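Local coordinates for protein Poly(A) RNA polymerase GLD2 (Rattus norvegicus, PDB 6LBK) that probably adds successive AMP units to the 3' ends of selected cytoplasmic mRNAs to form poly(A) tails, and a single nucleotide to certain microRNAs, at residues Q55-F60 and S281-L286; V204-K209 and D285-F290. The protein carries 1 engineered substitution. All coordinates share one frame; numbering follows the deposited sequence.

Contact 1: residues Q55-F60 and S281-L286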
loop_
_atom_site.group_PDB
_atom_site.type_symbol
_atom_site.label_atom_id
_atom_site.label_comp_id
_atom_site.label_asym_id
_atom_site.label_seq_id
_atom_site.Cartn_x
_atom_site.Cartn_y
_atom_site.Cartn_z
ATOM N N GLN A 55 2.291 -20.301 -10.067
ATOM C CA GLN A 55 2.145 -20.231 -8.614
ATOM C C GLN A 55 1.831 -18.814 -8.159
ATOM O O GLN A 55 1.101 -18.630 -7.183
ATOM C CB GLN A 55 3.411 -20.730 -7.916
ATOM C CG GLN A 55 3.565 -22.226 -7.913
ATOM C CD GLN A 55 4.924 -22.624 -7.446
ATOM O OE1 GLN A 55 5.907 -21.954 -7.758
ATOM N NE2 GLN A 55 5.004 -23.716 -6.694
ATOM N N ILE A 56 2.355 -17.812 -8.869
ATOM C CA ILE A 56 2.079 -16.421 -8.516
ATOM C C ILE A 56 0.622 -16.089 -8.810
ATOM O O ILE A 56 -0.048 -15.419 -8.018
ATOM C CB ILE A 56 3.017 -15.470 -9.277
ATOM C CG1 ILE A 56 4.467 -15.633 -8.810
ATOM C CG2 ILE A 56 2.490 -14.009 -9.143
ATOM C CD1 ILE A 56 5.458 -14.810 -9.586
ATOM N N LEU A 57 0.105 -16.564 -9.951
ATOM C CA LEU A 57 -1.316 -16.379 -10.235
ATOM C C LEU A 57 -2.201 -17.183 -9.288
ATOM O O LEU A 57 -3.274 -16.707 -8.900
ATOM C CB LEU A 57 -1.636 -16.727 -11.681
ATOM C CG LEU A 57 -1.187 -15.583 -12.567
ATOM C CD1 LEU A 57 -1.221 -16.030 -13.993
ATOM C CD2 LEU A 57 -2.088 -14.436 -12.367
ATOM N N GLU A 58 -1.797 -18.412 -8.936
ATOM C CA GLU A 58 -2.557 -19.213 -7.974
ATOM C C GLU A 58 -2.662 -18.503 -6.627
ATOM O O GLU A 58 -3.748 -18.411 -6.036
ATOM C CB GLU A 58 -1.912 -20.595 -7.814
ATOM C CG GLU A 58 -2.606 -21.716 -8.558
ATOM C CD GLU A 58 -1.775 -23.004 -8.626
ATOM O OE1 GLU A 58 -1.409 -23.547 -7.559
ATOM O OE2 GLU A 58 -1.515 -23.496 -9.752
ATOM N N LEU A 59 -1.537 -17.981 -6.132
ATOM C CA LEU A 59 -1.549 -17.231 -4.882
ATOM C C LEU A 59 -2.362 -15.946 -5.026
ATOM O O LEU A 59 -3.107 -15.560 -4.112
ATOM C CB LEU A 59 -0.112 -16.914 -4.455
ATOM C CG LEU A 59 0.067 -16.166 -3.139
ATOM C CD1 LEU A 59 -0.148 -17.113 -1.986
ATOM C CD2 LEU A 59 1.435 -15.550 -3.066
ATOM N N PHE A 60 -2.235 -15.275 -6.172
ATOM C CA PHE A 60 -3.000 -14.064 -6.411
ATOM C C PHE A 60 -4.492 -14.341 -6.327
ATOM O O PHE A 60 -5.223 -13.662 -5.602
ATOM C CB PHE A 60 -2.633 -13.477 -7.770
ATOM C CG PHE A 60 -3.481 -12.314 -8.149
ATOM C CD1 PHE A 60 -3.637 -11.241 -7.263
ATOM C CD2 PHE A 60 -4.117 -12.281 -9.375
ATOM C CE1 PHE A 60 -4.443 -10.158 -7.583
ATOM C CE2 PHE A 60 -4.911 -11.200 -9.720
ATOM C CZ PHE A 60 -5.077 -10.127 -8.816
ATOM N N SER A 281 8.149 -9.485 -20.271
ATOM C CA SER A 281 8.558 -10.292 -19.121
ATOM C C SER A 281 7.341 -10.890 -18.421
ATOM O O SER A 281 6.394 -10.171 -18.085
ATOM C CB SER A 281 9.342 -9.438 -18.111
ATOM O OG SER A 281 10.390 -8.685 -18.698
ATOM N N SER A 282 7.370 -12.203 -18.181
ATOM C CA SER A 282 6.299 -12.862 -17.437
ATOM C C SER A 282 6.405 -12.549 -15.943
ATOM O O SER A 282 7.327 -11.863 -15.492
ATOM C CB SER A 282 6.297 -14.359 -17.704
ATOM O OG SER A 282 7.484 -14.938 -17.246
ATOM N N LEU A 283 5.420 -13.038 -15.171
ATOM C CA LEU A 283 5.347 -12.729 -13.738
ATOM C C LEU A 283 6.562 -13.251 -12.974
ATOM O O LEU A 283 7.050 -12.593 -12.045
ATOM C CB LEU A 283 4.076 -13.318 -13.119
ATOM C CG LEU A 283 2.732 -12.596 -13.342
ATOM C CD1 LEU A 283 1.625 -13.391 -12.627
ATOM C CD2 LEU A 283 2.748 -11.127 -12.932
ATOM N N GLY A 284 7.052 -14.446 -13.329
ATOM C CA GLY A 284 8.215 -14.999 -12.641
ATOM C C GLY A 284 9.502 -14.285 -13.010
ATOM O O GLY A 284 10.341 -14.017 -12.140
ATOM N N ASP A 285 9.651 -13.919 -14.293
ATOM C CA ASP A 285 10.753 -13.057 -14.724
ATOM C C ASP A 285 10.743 -11.734 -13.968
ATOM O O ASP A 285 11.788 -11.270 -13.494
ATOM C CB ASP A 285 10.682 -12.803 -16.239
ATOM C CG ASP A 285 11.109 -14.031 -17.090
ATOM O OD1 ASP A 285 11.847 -14.912 -16.583
ATOM O OD2 ASP A 285 10.703 -14.102 -18.281
ATOM N N LEU A 286 9.560 -11.137 -13.796
ATOM C CA LEU A 286 9.472 -9.838 -13.127
ATOM C C LEU A 286 9.702 -9.943 -11.627
ATOM O O LEU A 286 10.326 -9.062 -11.039
ATOM C CB LEU A 286 8.125 -9.193 -13.419
ATOM C CG LEU A 286 8.011 -8.721 -14.859
ATOM C CD1 LEU A 286 6.533 -8.541 -15.202
ATOM C CD2 LEU A 286 8.802 -7.427 -15.037
#
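Ile56 and Leu283 meet through first torsions of the same kind: in Leu283, CG lies anti to the carbonyl carbon (chi1 -78°), and in Ile56, CG1 does likewise, which sets CG2 anti to the backbone N (chi1 -68°). With chi2 also extended (180°), Leu283 CD1 carries most of the contact, against Ile56 and Leu57. This methyl sits 3.6 Å from CG2 of Ile56 and, from a direction roughly perpendicular, 3.6 Å from CG of Leu57, whose side chain runs across it at about a right angle and faces it with the branch point of the isobutyl group. The extended CG1 arm of Ile56 takes a different route, carrying CD1 over the first turn of helix 283-297 to lie 3.7 Å from Leu283 O and 4.1 Å from Gly284 N. That amide, at the start of the helix, is hydrogen-bonded to the OG of Ser53, so the apolar contact has one polar link beside it. Pro202 also touches Leu283. All four touching residues are buried, and together they form the hydrophobic packing of an N-terminal helix against the PAP-associated part of the helical domain in a Cid1-like poly(A) polymerase.

Contact 2: residues V204-K209 and D285-F290; sequences VLVIKK and DLLLGF
Around Ile207 and Leu287, whose CA atoms lie 7.8 Å apart, the axes of helices 204-209 and 285-290 pass 11.1 Å from each other with their N-to-C directions 47° apart. This is helix-helix packing in the core of the helical domain of a Cid1-type nucleotidyltransferase, made entirely by apolar side chains. Ile207 does most of the work on its helix. It slides past Leu287 in the opposite direction, bringing its CG1 to 3.7 Å from CD1 of Leu287, while its terminal methyl goes on to the next turn of the partner helix. There Phe290, with CG anti to the backbone N (chi1 164°), reaches back toward helix 200-213 and presents a face of its ring. The Ile207 CD1 methyl sits over that face in a CH-pi contact, 3.7 Å from the centroid and 22° off the normal. Tyr236 touches the same phenylalanine, and the ring of Tyr294 meets it steeply, so the ring is also packed against helix 226-239 and, within its own helix, against Tyr294. Putting an alanine in place of Phe290 would probably open a gap above the Ile207 methyl and leave Tyr236 and Tyr294 without the ring they pack on. Val206 adds a looser touch at the Leu287 end, its CG1 4.3 Å from CD1 of Leu287. The methyl over the ring is displaced from the middle toward the rim: Ile207 CD1 comes closest to CD2 of Phe290, at 3.4 Å, whereas the second branch, Ile207 CG2, stands 3.9 Å from CE2.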
loop_
_atom_site.group_PDB
_atom_site.type_symbol
_atom_site.label_atom_id
_atom_site.label_comp_id
_atom_site.label_asym_id
_atom_site.label_seq_id
_atom_site.Cartn_x
_atom_site.Cartn_y
_atom_site.Cartn_z
ATOM N N VAL A 204 2.419 -7.264 -7.044
ATOM C CA VAL A 204 2.366 -6.557 -5.776
ATOM C C VAL A 204 1.909 -7.493 -4.665
ATOM O O VAL A 204 2.439 -7.455 -3.547
ATOM C CB VAL A 204 1.472 -5.313 -5.907
ATOM C CG1 VAL A 204 0.945 -4.879 -4.548
ATOM C CG2 VAL A 204 2.243 -4.156 -6.612
ATOM N N LEU A 205 0.946 -8.369 -4.954
ATOM C CA LEU A 205 0.408 -9.222 -3.900
ATOM C C LEU A 205 1.445 -10.249 -3.445
ATOM O O LEU A 205 1.649 -10.449 -2.237
ATOM C CB LEU A 205 -0.883 -9.902 -4.376
ATOM C CG LEU A 205 -1.775 -10.799 -3.498
ATOM C CD1 LEU A 205 -1.102 -12.039 -2.888
ATOM C CD2 LEU A 205 -2.414 -9.940 -2.422
ATOM N N VAL A 206 2.084 -10.944 -4.396
ATOM C CA VAL A 206 3.085 -11.932 -3.993
ATOM C C VAL A 206 4.220 -11.250 -3.244
ATOM O O VAL A 206 4.774 -11.802 -2.290
ATOM C CB VAL A 206 3.613 -12.716 -5.209
ATOM C CG1 VAL A 206 4.440 -11.800 -6.153
ATOM C CG2 VAL A 206 4.443 -13.886 -4.738
ATOM N N ILE A 207 4.543 -10.019 -3.630
ATOM C CA ILE A 207 5.617 -9.283 -2.985
ATOM C C ILE A 207 5.223 -8.841 -1.570
ATOM O O ILE A 207 6.040 -8.906 -0.641
ATOM C CB ILE A 207 6.004 -8.116 -3.900
ATOM C CG1 ILE A 207 6.771 -8.689 -5.118
ATOM C CG2 ILE A 207 6.790 -7.102 -3.154
ATOM C CD1 ILE A 207 7.195 -7.654 -6.159
ATOM N N LYS A 208 3.970 -8.417 -1.369
ATOM C CA LYS A 208 3.483 -8.130 -0.016
ATOM C C LYS A 208 3.545 -9.377 0.863
ATOM O O LYS A 208 4.035 -9.327 1.996
ATOM C CB LYS A 208 2.044 -7.608 -0.067
ATOM C CG LYS A 208 1.862 -6.111 -0.184
ATOM C CD LYS A 208 0.380 -5.832 -0.205
ATOM C CE LYS A 208 0.059 -4.364 -0.209
ATOM N NZ LYS A 208 -1.271 -4.110 0.423
ATOM N N LYS A 209 3.032 -10.510 0.365
ATOM C CA LYS A 209 3.099 -11.738 1.158
ATOM C C LYS A 209 4.546 -12.105 1.450
ATOM O O LYS A 209 4.879 -12.521 2.564
ATOM C CB LYS A 209 2.386 -12.900 0.453
ATOM C CG LYS A 209 0.860 -12.731 0.280
ATOM C CD LYS A 209 0.170 -12.570 1.639
ATOM C CE LYS A 209 -1.337 -12.423 1.520
ATOM N NZ LYS A 209 -1.968 -12.077 2.836
ATOM N N ASP A 285 9.651 -13.919 -14.293
ATOM C CA ASP A 285 10.753 -13.057 -14.724
ATOM C C ASP A 285 10.743 -11.734 -13.968
ATOM O O ASP A 285 11.788 -11.270 -13.494
ATOM C CB ASP A 285 10.682 -12.803 -16.239
ATOM C CG ASP A 285 11.109 -14.031 -17.090
ATOM O OD1 ASP A 285 11.847 -14.912 -16.583
ATOM O OD2 ASP A 285 10.703 -14.102 -18.281
ATOM N N LEU A 286 9.560 -11.137 -13.796
ATOM C CA LEU A 286 9.472 -9.838 -13.127
ATOM C C LEU A 286 9.702 -9.943 -11.627
ATOM O O LEU A 286 10.326 -9.062 -11.039
ATOM C CB LEU A 286 8.125 -9.193 -13.419
ATOM C CG LEU A 286 8.011 -8.721 -14.859
ATOM C CD1 LEU A 286 6.533 -8.541 -15.202
ATOM C CD2 LEU A 286 8.802 -7.427 -15.037
ATOM N N LEU A 287 9.211 -10.997 -10.978
ATOM C CA LEU A 287 9.486 -11.141 -9.549
ATOM C C LEU A 287 10.979 -11.362 -9.300
ATOM O O LEU A 287 11.554 -10.790 -8.357
ATOM C CB LEU A 287 8.645 -12.269 -8.945
ATOM C CG LEU A 287 8.943 -12.666 -7.481
ATOM C CD1 LEU A 287 8.692 -11.565 -6.482
ATOM C CD2 LEU A 287 8.280 -14.018 -7.056
ATOM N N LEU A 288 11.630 -12.199 -10.126
ATOM C CA LEU A 288 13.083 -12.333 -10.029
ATOM C C LEU A 288 13.764 -10.982 -10.230
ATOM O O LEU A 288 14.618 -10.587 -9.425
ATOM C CB LEU A 288 13.594 -13.363 -11.041
ATOM C CG LEU A 288 14.137 -14.674 -10.486
ATOM C CD1 LEU A 288 14.804 -15.483 -11.583
ATOM C CD2 LEU A 288 15.104 -14.404 -9.381
ATOM N N GLY A 289 13.370 -10.241 -11.277
ATOM C CA GLY A 289 14.000 -8.955 -11.537
ATOM C C GLY A 289 13.779 -7.955 -10.414
ATOM O O GLY A 289 14.657 -7.157 -10.093
ATOM N N PHE A 290 12.602 -7.976 -9.801
ATOM C CA PHE A 290 12.350 -7.038 -8.713
ATOM C C PHE A 290 13.226 -7.356 -7.514
ATOM O O PHE A 290 13.722 -6.443 -6.852
ATOM C CB PHE A 290 10.867 -7.028 -8.334
ATOM C CG PHE A 290 10.596 -6.405 -7.007
ATOM C CD1 PHE A 290 10.398 -5.048 -6.888
ATOM C CD2 PHE A 290 10.555 -7.191 -5.864
ATOM C CE1 PHE A 290 10.143 -4.495 -5.659
ATOM C CE2 PHE A 290 10.315 -6.651 -4.642
ATOM C CZ PHE A 290 10.096 -5.294 -4.535
#

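Overall arrangement
Contacts 1 and 2 have centres about 8 Å apart and share helix 283-297: contact 1 uses its first turn, contact 2 the next. Helix 51-63, helix 200-213 and helix 283-297 come in that order along the chain, though not consecutively, with the strands of the five-stranded palm sheet all falling between the first two. The helices also close on each other: Ile56 CD1 packs 3.9 Å from Leu287 CD2, and Leu59 CD2 lies 3.8 Å from Val206 CG2. The N-terminal helix thus joins the helical domain of this catalytic portion of GLD2, and both contacts lie away from Asp109 and Asp111, the probable metal ligands.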